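Local coordinates for methanogen homoaconitase large subunit (Methanocaldococcus jannaschii, PDB 4KP2), which serves as the large subunit of an iron-sulfur hydro-lyase that interconverts (R)-homocitrate and homoisocitrate through cis-homoaconitate in 2-oxosuberate biosynthesis, at residues L59-L64 and K104-K109; D75-A80 and Y161-G166; L328-E333 and A422-A427. One frame throughout, in Å; residues are numbered along the deposited sequence.

Contact 1: L59-L64 and K104-K109; sequences LAYKAL and KRFGIK
Tyr61 and Phe106 bring their rings together between helix 57-67 and the C-terminal part of helix 90-106, with Leu64 filling in on one flank. The closest approach is Tyr61 CE1 to Phe106 CE2, 3.5 Å. CE1 arrives near the plane of the Phe106 ring, at its edge, and the two ring planes are almost perpendicular (86°), yet the centroids are 6.0 Å apart and the rings meet obliquely. Tyr61 reaches across because its CG stands anti to the backbone N (chi1 -176°), which carries the ring out from a CB that does not itself point at the other helix. Both helices belong to successive crossovers of a parallel alpha/beta sheet: helix 57-67 links strand 49-53 to strand 77-80, and helix 90-106 links strand 77-80 to strand 111-112. They pack with backbones well apart; even the nearest CA atoms, those of Tyr61 and Phe106, are separated by 10.7 Å, so long side chains must span the distance. Leu64 comes at Phe106 from the opposing direction and touches it with one methyl, CD2, 4.1 Å from Phe106 CZ. Arg105 lays its CG 3.7 Å above the centre of the Phe106 ring, while the rest of its side chain leads away. Phe102, one turn earlier, meets the Tyr61 ring edge-to-face and also touches Leu64. Replacing Tyr61 with an alanine would probably open a gap beside Phe106 CE2 and take from Phe102 its edge-to-face partner, leaving the two phenylalanines only each other among the three rings. Val71, from the loop after helix 57-67, packs on Leu64 and Phe106 alike.

Contact 2: D75-A80 and Y161-G166; sequences DKIVVA and YIYATG
Ile77 packs obliquely against the ring of Tyr163, joining a strand of the parallel alpha/beta sheet to helix 156-165. Strand 77-80 lies between strands 49-53 and 111-112 of that sheet, and at its start the CB of Ile77 is directed toward the helix. The tight part of the contact is this single pair. Ile77 CG2 sits 3.7 Å from Tyr163 CE1, and the same methyl is 3.9 Å from the phenolic OH. The other branch works nearer the root of the ring, where Ile77 CD1 comes within 3.9 Å of Tyr163 CD1. With CG1 anti to the carbonyl carbon (chi1 -58°) and CD1 extended beyond it, the two branches follow the tyrosine from CD1 to OH. The buried hydroxyl is satisfied by a hydrogen bond with Thr52 OG1, on the neighbouring strand 49-53, so the tyrosine tethers the helix to a second strand as well. Phe102 meets the same aromatic ring, and Ala50 touches it too.

Farther along the strand the contact thins out. The CB of Val78 is directed away from the helix, and Val78 O remains 4.3 Å from Tyr163 OH. Val79 CG2 gets no nearer than 4.7 Å to Tyr163 OH. At the other margin, Asp75 and Lys76 lie before the strand, the former exposed to solvent, while the partly exposed Tyr161 and Thr165 occupy a more open side of the helix. There Tyr161 O accepts from three donors, Ala164 N, Thr165 N and Thr165 OG1; Thr165 OG1 donates to Tyr161 O over 2.9 Å, from 40° above the carbonyl plane.

Contact 3: L328-E333 and A422-A427; sequences LSDLRE and ASPKIA
Two carboxylates and a proline ring make this contact: Asp330 meets Pro424 through OD1, 3.5 Å from Pro424 CG, and Glu333 lays OE2 alongside the Lys425 chain. They join helices 328-338 and 424-433, which follow strands 317-320 and 418-421 of a second parallel alpha/beta sheet. Pro424 opens its helix and fits close against the first one, its CB 3.4 Å from the backbone O of Asp330, while CG rests on the Asp330 side chain, crossing it obliquely. Asp330 OD1 also takes a weak hydrogen bond from Asn325 ND2. This aspartate lies about 9 Å, side chain to side chain, from Cys323, a predicted ligand of the [4Fe-4S] cluster.

The outer pair is looser. Glu333, bent at chi2 (74°), holds OE2 3.8 Å from Lys425 CB, so the meeting is with aliphatic carbons. Extended Lys425 carries its ammonium onward to a salt bridge with Glu293, and its NZ stays 5.4 Å from Glu333 OE2. Ser423, the N-cap of helix 424-433, accepts a weak but nearly straight (173°) hydrogen bond, Ile426 N to Ser423 OG, 3.3 Å.

Contacts 1 and 2 share one parallel sheet and its helices, their centres 8 Å apart, and they interlock: Leu64 CD1 packs 3.8 Å from Ala164 CB, while Ile108 lies on Ile77 and Val79. Contact 2 is the core member, with every touching residue buried, a helix side chain lying against a strand; contact 1 lies farther out, between two helices, and reaches the surface at Arg105. Contact 3 stands across the chain's centre, about 34 Å from contact 2, centre to centre, between two helices beside a second parallel sheet of the same strand order. Its partly buried helix pair meets through carboxylates, a proline and a lysine chain, where the first two contacts rely on aromatic and branched aliphatic groups.

Contact 1: L59-L64 and K104-K109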
loop_
_atom_site.group_PDB
_atom_site.type_symbol
_atom_site.label_atom_id
_atom_site.label_comp_id
_atom_site.label_asym_id
_atom_site.label_seq_id
_atom_site.Cartn_x
_atom_site.Cartn_y
_atom_site.Cartn_z
ATOM N N LEU A 59 -19.728 -6.372 11.958
ATOM C CA LEU A 59 -21.084 -5.853 12.055
ATOM C C LEU A 59 -22.102 -6.988 12.029
ATOM O O LEU A 59 -23.122 -6.936 12.716
ATOM C CB LEU A 59 -21.365 -4.866 10.921
ATOM C CG LEU A 59 -21.046 -3.387 11.161
ATOM C CD1 LEU A 59 -19.599 -3.184 11.581
ATOM C CD2 LEU A 59 -21.359 -2.573 9.914
ATOM N N ALA A 60 -21.815 -8.014 11.234
ATOM C CA ALA A 60 -22.698 -9.169 11.121
ATOM C C ALA A 60 -22.508 -10.122 12.295
ATOM O O ALA A 60 -23.447 -10.797 12.715
ATOM C CB ALA A 60 -22.458 -9.892 9.807
ATOM N N TYR A 61 -21.286 -10.173 12.817
ATOM C CA TYR A 61 -20.972 -11.028 13.955
ATOM C C TYR A 61 -21.645 -10.502 15.218
ATOM O O TYR A 61 -22.260 -11.265 15.963
ATOM C CB TYR A 61 -19.458 -11.109 14.161
ATOM C CG TYR A 61 -19.029 -12.062 15.257
ATOM C CD1 TYR A 61 -19.806 -13.165 15.593
ATOM C CD2 TYR A 61 -17.852 -11.851 15.963
ATOM C CE1 TYR A 61 -19.417 -14.033 16.594
ATOM C CE2 TYR A 61 -17.456 -12.714 16.968
ATOM C CZ TYR A 61 -18.242 -13.804 17.279
ATOM O OH TYR A 61 -17.853 -14.667 18.277
ATOM N N LYS A 62 -21.521 -9.199 15.452
ATOM C CA LYS A 62 -22.126 -8.560 16.614
ATOM C C LYS A 62 -23.641 -8.739 16.583
ATOM O O LYS A 62 -24.278 -8.922 17.620
ATOM C CB LYS A 62 -21.771 -7.073 16.647
ATOM C CG LYS A 62 -21.315 -6.556 18.005
ATOM C CD LYS A 62 -22.411 -6.678 19.051
ATOM C CE LYS A 62 -22.004 -6.010 20.354
ATOM N NZ LYS A 62 -20.722 -6.557 20.880
ATOM N N ALA A 63 -24.209 -8.691 15.383
ATOM C CA ALA A 63 -25.638 -8.906 15.203
ATOM C C ALA A 63 -25.994 -10.374 15.415
ATOM O O ALA A 63 -27.102 -10.700 15.843
ATOM C CB ALA A 63 -26.073 -8.447 13.822
ATOM N N LEU A 64 -25.045 -11.254 15.114
ATOM C CA LEU A 64 -25.248 -12.690 15.261
ATOM C C LEU A 64 -25.219 -13.100 16.730
ATOM O O LEU A 64 -25.854 -14.077 17.127
ATOM C CB LEU A 64 -24.178 -13.455 14.479
ATOM C CG LEU A 64 -24.249 -14.983 14.485
ATOM C CD1 LEU A 64 -25.553 -15.461 13.865
ATOM C CD2 LEU A 64 -23.055 -15.575 13.753
ATOM N N LYS A 104 -12.283 -17.834 14.019
ATOM C CA LYS A 104 -11.691 -18.772 14.965
ATOM C C LYS A 104 -12.768 -19.570 15.693
ATOM O O LYS A 104 -12.633 -20.777 15.892
ATOM C CB LYS A 104 -10.828 -18.024 15.980
ATOM C CG LYS A 104 -9.762 -18.881 16.637
ATOM C CD LYS A 104 -8.654 -19.250 15.657
ATOM C CE LYS A 104 -7.667 -18.104 15.448
ATOM N NZ LYS A 104 -8.178 -17.023 14.556
ATOM N N ARG A 105 -13.837 -18.885 16.085
ATOM C CA ARG A 105 -14.924 -19.510 16.832
ATOM C C ARG A 105 -15.685 -20.544 16.008
ATOM O O ARG A 105 -15.821 -21.697 16.419
ATOM C CB ARG A 105 -15.896 -18.446 17.351
ATOM C CG ARG A 105 -17.208 -19.002 17.880
ATOM C CD ARG A 105 -16.987 -19.880 19.100
ATOM N NE ARG A 105 -18.189 -20.625 19.460
ATOM C CZ ARG A 105 -18.508 -21.812 18.954
ATOM N NH1 ARG A 105 -17.715 -22.391 18.063
ATOM N NH2 ARG A 105 -19.623 -22.422 19.336
ATOM N N PHE A 106 -16.177 -20.128 14.848
ATOM C CA PHE A 106 -17.042 -20.982 14.040
ATOM C C PHE A 106 -16.274 -21.817 13.019
ATOM O O PHE A 106 -16.875 -22.527 12.213
ATOM C CB PHE A 106 -18.118 -20.145 13.350
ATOM C CG PHE A 106 -18.990 -19.378 14.304
ATOM C CD1 PHE A 106 -20.046 -19.999 14.948
ATOM C CD2 PHE A 106 -18.751 -18.038 14.558
ATOM C CE1 PHE A 106 -20.849 -19.296 15.827
ATOM C CE2 PHE A 106 -19.550 -17.330 15.435
ATOM C CZ PHE A 106 -20.601 -17.962 16.071
ATOM N N GLY A 107 -14.948 -21.728 13.060
ATOM C CA GLY A 107 -14.097 -22.539 12.207
ATOM C C GLY A 107 -14.275 -22.284 10.722
ATOM O O GLY A 107 -14.373 -23.220 9.928
ATOM N N ILE A 108 -14.318 -21.011 10.346
ATOM C CA ILE A 108 -14.458 -20.639 8.944
ATOM C C ILE A 108 -13.172 -20.946 8.187
ATOM O O ILE A 108 -12.234 -20.148 8.186
ATOM C CB ILE A 108 -14.794 -19.147 8.787
ATOM C CG1 ILE A 108 -15.990 -18.779 9.664
ATOM C CG2 ILE A 108 -15.076 -18.814 7.330
ATOM C CD1 ILE A 108 -17.256 -19.528 9.315
ATOM N N LYS A 109 -13.130 -22.112 7.550
ATOM C CA LYS A 109 -11.951 -22.532 6.801
ATOM C C LYS A 109 -11.745 -21.670 5.563
ATOM O O LYS A 109 -10.613 -21.427 5.145
ATOM C CB LYS A 109 -12.057 -24.005 6.410
ATOM C CG LYS A 109 -12.064 -24.955 7.595
ATOM C CD LYS A 109 -12.086 -26.403 7.140
ATOM C CE LYS A 109 -12.075 -27.351 8.325
ATOM N NZ LYS A 109 -12.079 -28.770 7.885
#

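Contact 2: D75-A80 and Y161-G166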
loop_
_atom_site.group_PDB
_atom_site.type_symbol
_atom_site.label_atom_id
_atom_site.label_comp_id
_atom_site.label_asym_id
_atom_site.label_seq_id
_atom_site.Cartn_x
_atom_site.Cartn_y
_atom_site.Cartn_z
ATOM N N ASP A 75 -18.608 -24.181 5.932
ATOM C CA ASP A 75 -18.084 -24.442 4.596
ATOM C C ASP A 75 -18.726 -23.535 3.550
ATOM O O ASP A 75 -18.121 -23.241 2.517
ATOM C CB ASP A 75 -18.295 -25.909 4.215
ATOM C CG ASP A 75 -17.508 -26.857 5.095
ATOM O OD1 ASP A 75 -17.122 -26.450 6.211
ATOM O OD2 ASP A 75 -17.278 -28.010 4.674
ATOM N N LYS A 76 -19.952 -23.096 3.821
ATOM C CA LYS A 76 -20.671 -22.214 2.911
ATOM C C LYS A 76 -20.406 -20.743 3.216
ATOM O O LYS A 76 -20.956 -19.859 2.561
ATOM C CB LYS A 76 -22.175 -22.491 2.972
ATOM C CG LYS A 76 -22.690 -23.481 1.937
ATOM C CD LYS A 76 -22.213 -24.896 2.209
ATOM C CE LYS A 76 -22.847 -25.876 1.234
ATOM N NZ LYS A 76 -24.335 -25.842 1.306
ATOM N N ILE A 77 -19.564 -20.483 4.211
ATOM C CA ILE A 77 -19.257 -19.115 4.620
ATOM C C ILE A 77 -17.844 -18.703 4.209
ATOM O O ILE A 77 -16.889 -19.452 4.409
ATOM C CB ILE A 77 -19.413 -18.938 6.142
ATOM C CG1 ILE A 77 -20.835 -19.292 6.576
ATOM C CG2 ILE A 77 -19.077 -17.514 6.556
ATOM C CD1 ILE A 77 -21.052 -19.218 8.069
ATOM N N VAL A 78 -17.722 -17.512 3.632
ATOM C CA VAL A 78 -16.427 -16.993 3.205
ATOM C C VAL A 78 -16.142 -15.626 3.825
ATOM O O VAL A 78 -16.979 -14.727 3.778
ATOM C CB VAL A 78 -16.345 -16.877 1.668
ATOM C CG1 VAL A 78 -15.025 -16.246 1.246
ATOM C CG2 VAL A 78 -16.521 -18.243 1.018
ATOM N N VAL A 79 -14.957 -15.477 4.408
ATOM C CA VAL A 79 -14.539 -14.201 4.977
ATOM C C VAL A 79 -13.237 -13.729 4.338
ATOM O O VAL A 79 -12.257 -14.472 4.288
ATOM C CB VAL A 79 -14.353 -14.292 6.503
ATOM C CG1 VAL A 79 -13.892 -12.956 7.063
ATOM C CG2 VAL A 79 -15.646 -14.732 7.169
ATOM N N ALA A 80 -13.231 -12.493 3.848
ATOM C CA ALA A 80 -12.052 -11.942 3.189
ATOM C C ALA A 80 -11.828 -10.470 3.533
ATOM O O ALA A 80 -12.734 -9.647 3.409
ATOM C CB ALA A 80 -12.155 -12.125 1.683
ATOM N N TYR A 161 -28.744 -13.123 9.960
ATOM C CA TYR A 161 -29.875 -14.029 9.797
ATOM C C TYR A 161 -29.491 -15.201 8.902
ATOM O O TYR A 161 -29.777 -16.358 9.213
ATOM C CB TYR A 161 -31.061 -13.273 9.194
ATOM C CG TYR A 161 -32.315 -14.102 9.028
ATOM C CD1 TYR A 161 -33.237 -14.216 10.060
ATOM C CD2 TYR A 161 -32.584 -14.761 7.835
ATOM C CE1 TYR A 161 -34.386 -14.968 9.911
ATOM C CE2 TYR A 161 -33.729 -15.516 7.677
ATOM C CZ TYR A 161 -34.627 -15.616 8.718
ATOM O OH TYR A 161 -35.769 -16.366 8.563
ATOM N N ILE A 162 -28.838 -14.887 7.789
ATOM C CA ILE A 162 -28.397 -15.900 6.839
ATOM C C ILE A 162 -27.301 -16.779 7.439
ATOM O O ILE A 162 -27.281 -17.992 7.230
ATOM C CB ILE A 162 -27.907 -15.248 5.529
ATOM C CG1 ILE A 162 -29.087 -14.619 4.787
ATOM C CG2 ILE A 162 -27.206 -16.266 4.644
ATOM C CD1 ILE A 162 -28.714 -13.963 3.483
ATOM N N TYR A 163 -26.403 -16.161 8.199
ATOM C CA TYR A 163 -25.331 -16.891 8.870
ATOM C C TYR A 163 -25.869 -17.922 9.857
ATOM O O TYR A 163 -25.210 -18.920 10.142
ATOM C CB TYR A 163 -24.394 -15.926 9.601
ATOM C CG TYR A 163 -23.286 -15.361 8.741
ATOM C CD1 TYR A 163 -23.038 -15.867 7.471
ATOM C CD2 TYR A 163 -22.480 -14.329 9.205
ATOM C CE1 TYR A 163 -22.023 -15.356 6.686
ATOM C CE2 TYR A 163 -21.462 -13.812 8.427
ATOM C CZ TYR A 163 -21.239 -14.330 7.167
ATOM O OH TYR A 163 -20.227 -13.822 6.385
ATOM N N ALA A 164 -27.069 -17.679 10.372
ATOM C CA ALA A 164 -27.633 -18.526 11.417
ATOM C C ALA A 164 -28.564 -19.614 10.887
ATOM O O ALA A 164 -28.594 -20.724 11.418
ATOM C CB ALA A 164 -28.352 -17.676 12.446
ATOM N N THR A 165 -29.320 -19.295 9.842
ATOM C CA THR A 165 -30.322 -20.218 9.321
ATOM C C THR A 165 -29.933 -20.815 7.972
ATOM O O THR A 165 -30.373 -21.909 7.616
ATOM C CB THR A 165 -31.699 -19.536 9.185
ATOM O OG1 THR A 165 -31.608 -18.447 8.257
ATOM C CG2 THR A 165 -32.170 -19.012 10.532
ATOM N N GLY A 166 -29.112 -20.091 7.221
ATOM C CA GLY A 166 -28.709 -20.530 5.897
ATOM C C GLY A 166 -29.794 -20.279 4.871
ATOM O O GLY A 166 -29.725 -20.753 3.738
#

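Contact 3: L328-E333 and A422-A427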
loop_
_atom_site.group_PDB
_atom_site.type_symbol
_atom_site.label_atom_id
_atom_site.label_comp_id
_atom_site.label_asym_id
_atom_site.label_seq_id
_atom_site.Cartn_x
_atom_site.Cartn_y
_atom_site.Cartn_z
ATOM N N LEU A 328 -6.245 -9.106 -14.382
ATOM C CA LEU A 328 -5.037 -9.155 -15.196
ATOM C C LEU A 328 -5.187 -8.371 -16.498
ATOM O O LEU A 328 -4.306 -7.596 -16.869
ATOM C CB LEU A 328 -4.673 -10.607 -15.513
ATOM C CG LEU A 328 -3.206 -11.023 -15.381
ATOM C CD1 LEU A 328 -2.983 -12.378 -16.030
ATOM C CD2 LEU A 328 -2.275 -9.982 -15.978
ATOM N N SER A 329 -6.305 -8.587 -17.185
ATOM C CA SER A 329 -6.558 -7.947 -18.470
ATOM C C SER A 329 -6.584 -6.426 -18.350
ATOM O O SER A 329 -6.149 -5.717 -19.257
ATOM C CB SER A 329 -7.876 -8.447 -19.060
ATOM O OG SER A 329 -8.960 -8.180 -18.186
ATOM N N ASP A 330 -7.091 -5.934 -17.226
ATOM C CA ASP A 330 -7.169 -4.498 -16.985
ATOM C C ASP A 330 -5.780 -3.907 -16.769
ATOM O O ASP A 330 -5.476 -2.815 -17.249
ATOM C CB ASP A 330 -8.063 -4.204 -15.779
ATOM C CG ASP A 330 -9.462 -4.766 -15.940
ATOM O OD1 ASP A 330 -10.300 -4.101 -16.585
ATOM O OD2 ASP A 330 -9.726 -5.871 -15.419
ATOM N N LEU A 331 -4.939 -4.638 -16.045
ATOM C CA LEU A 331 -3.586 -4.182 -15.746
ATOM C C LEU A 331 -2.706 -4.185 -16.992
ATOM O O LEU A 331 -2.008 -3.210 -17.270
ATOM C CB LEU A 331 -2.953 -5.051 -14.658
ATOM C CG LEU A 331 -3.616 -5.020 -13.280
ATOM C CD1 LEU A 331 -2.894 -5.954 -12.322
ATOM C CD2 LEU A 331 -3.640 -3.603 -12.734
ATOM N N ARG A 332 -2.746 -5.286 -17.734
ATOM C CA ARG A 332 -1.942 -5.433 -18.942
ATOM C C ARG A 332 -2.308 -4.392 -19.996
ATOM O O ARG A 332 -1.444 -3.898 -20.722
ATOM C CB ARG A 332 -2.079 -6.852 -19.502
ATOM C CG ARG A 332 -1.457 -7.060 -20.873
ATOM C CD ARG A 332 -1.070 -8.515 -21.081
ATOM N NE ARG A 332 -2.078 -9.432 -20.563
ATOM C CZ ARG A 332 -1.946 -10.755 -20.546
ATOM N NH1 ARG A 332 -0.844 -11.318 -21.023
ATOM N NH2 ARG A 332 -2.914 -11.516 -20.053
ATOM N N GLU A 333 -3.592 -4.055 -20.068
ATOM C CA GLU A 333 -4.066 -3.029 -20.989
ATOM C C GLU A 333 -3.532 -1.658 -20.592
ATOM O O GLU A 333 -3.110 -0.872 -21.441
ATOM C CB GLU A 333 -5.596 -3.006 -21.020
ATOM C CG GLU A 333 -6.198 -1.874 -21.845
ATOM C CD GLU A 333 -6.062 -2.091 -23.341
ATOM O OE1 GLU A 333 -5.638 -3.190 -23.754
ATOM O OE2 GLU A 333 -6.385 -1.156 -24.106
ATOM N N ALA A 422 -13.757 5.782 -15.631
ATOM C CA ALA A 422 -13.360 5.393 -16.980
ATOM C C ALA A 422 -12.719 4.009 -17.013
ATOM O O ALA A 422 -12.696 3.295 -16.010
ATOM C CB ALA A 422 -12.416 6.429 -17.574
ATOM N N SER A 423 -12.202 3.641 -18.181
ATOM C CA SER A 423 -11.555 2.348 -18.369
ATOM C C SER A 423 -10.079 2.438 -17.989
ATOM O O SER A 423 -9.514 3.532 -17.974
ATOM C CB SER A 423 -11.696 1.898 -19.826
ATOM O OG SER A 423 -10.981 2.754 -20.698
ATOM N N PRO A 424 -9.456 1.291 -17.666
ATOM C CA PRO A 424 -8.021 1.252 -17.358
ATOM C C PRO A 424 -7.181 1.837 -18.489
ATOM O O PRO A 424 -6.142 2.444 -18.232
ATOM C CB PRO A 424 -7.736 -0.242 -17.227
ATOM C CG PRO A 424 -9.019 -0.822 -16.781
ATOM C CD PRO A 424 -10.093 -0.022 -17.460
ATOM N N LYS A 425 -7.633 1.642 -19.725
ATOM C CA LYS A 425 -6.967 2.210 -20.890
ATOM C C LYS A 425 -6.903 3.730 -20.793
ATOM O O LYS A 425 -5.823 4.317 -20.832
ATOM C CB LYS A 425 -7.703 1.804 -22.165
ATOM C CG LYS A 425 -7.215 2.516 -23.414
ATOM C CD LYS A 425 -8.129 2.222 -24.592
ATOM C CE LYS A 425 -7.709 2.996 -25.829
ATOM N NZ LYS A 425 -8.679 2.814 -26.946
ATOM N N ILE A 426 -8.069 4.355 -20.660
ATOM C CA ILE A 426 -8.160 5.806 -20.553
ATOM C C ILE A 426 -7.495 6.307 -19.274
ATOM O O ILE A 426 -6.874 7.370 -19.260
ATOM C CB ILE A 426 -9.630 6.274 -20.592
ATOM C CG1 ILE A 426 -10.324 5.737 -21.845
ATOM C CG2 ILE A 426 -9.718 7.791 -20.550
ATOM C CD1 ILE A 426 -11.769 6.160 -21.969
ATOM N N ALA A 427 -7.622 5.528 -18.205
ATOM C CA ALA A 427 -7.026 5.882 -16.921
ATOM C C ALA A 427 -5.507 5.959 -17.018
ATOM O O ALA A 427 -4.884 6.865 -16.464
ATOM C CB ALA A 427 -7.440 4.884 -15.851
#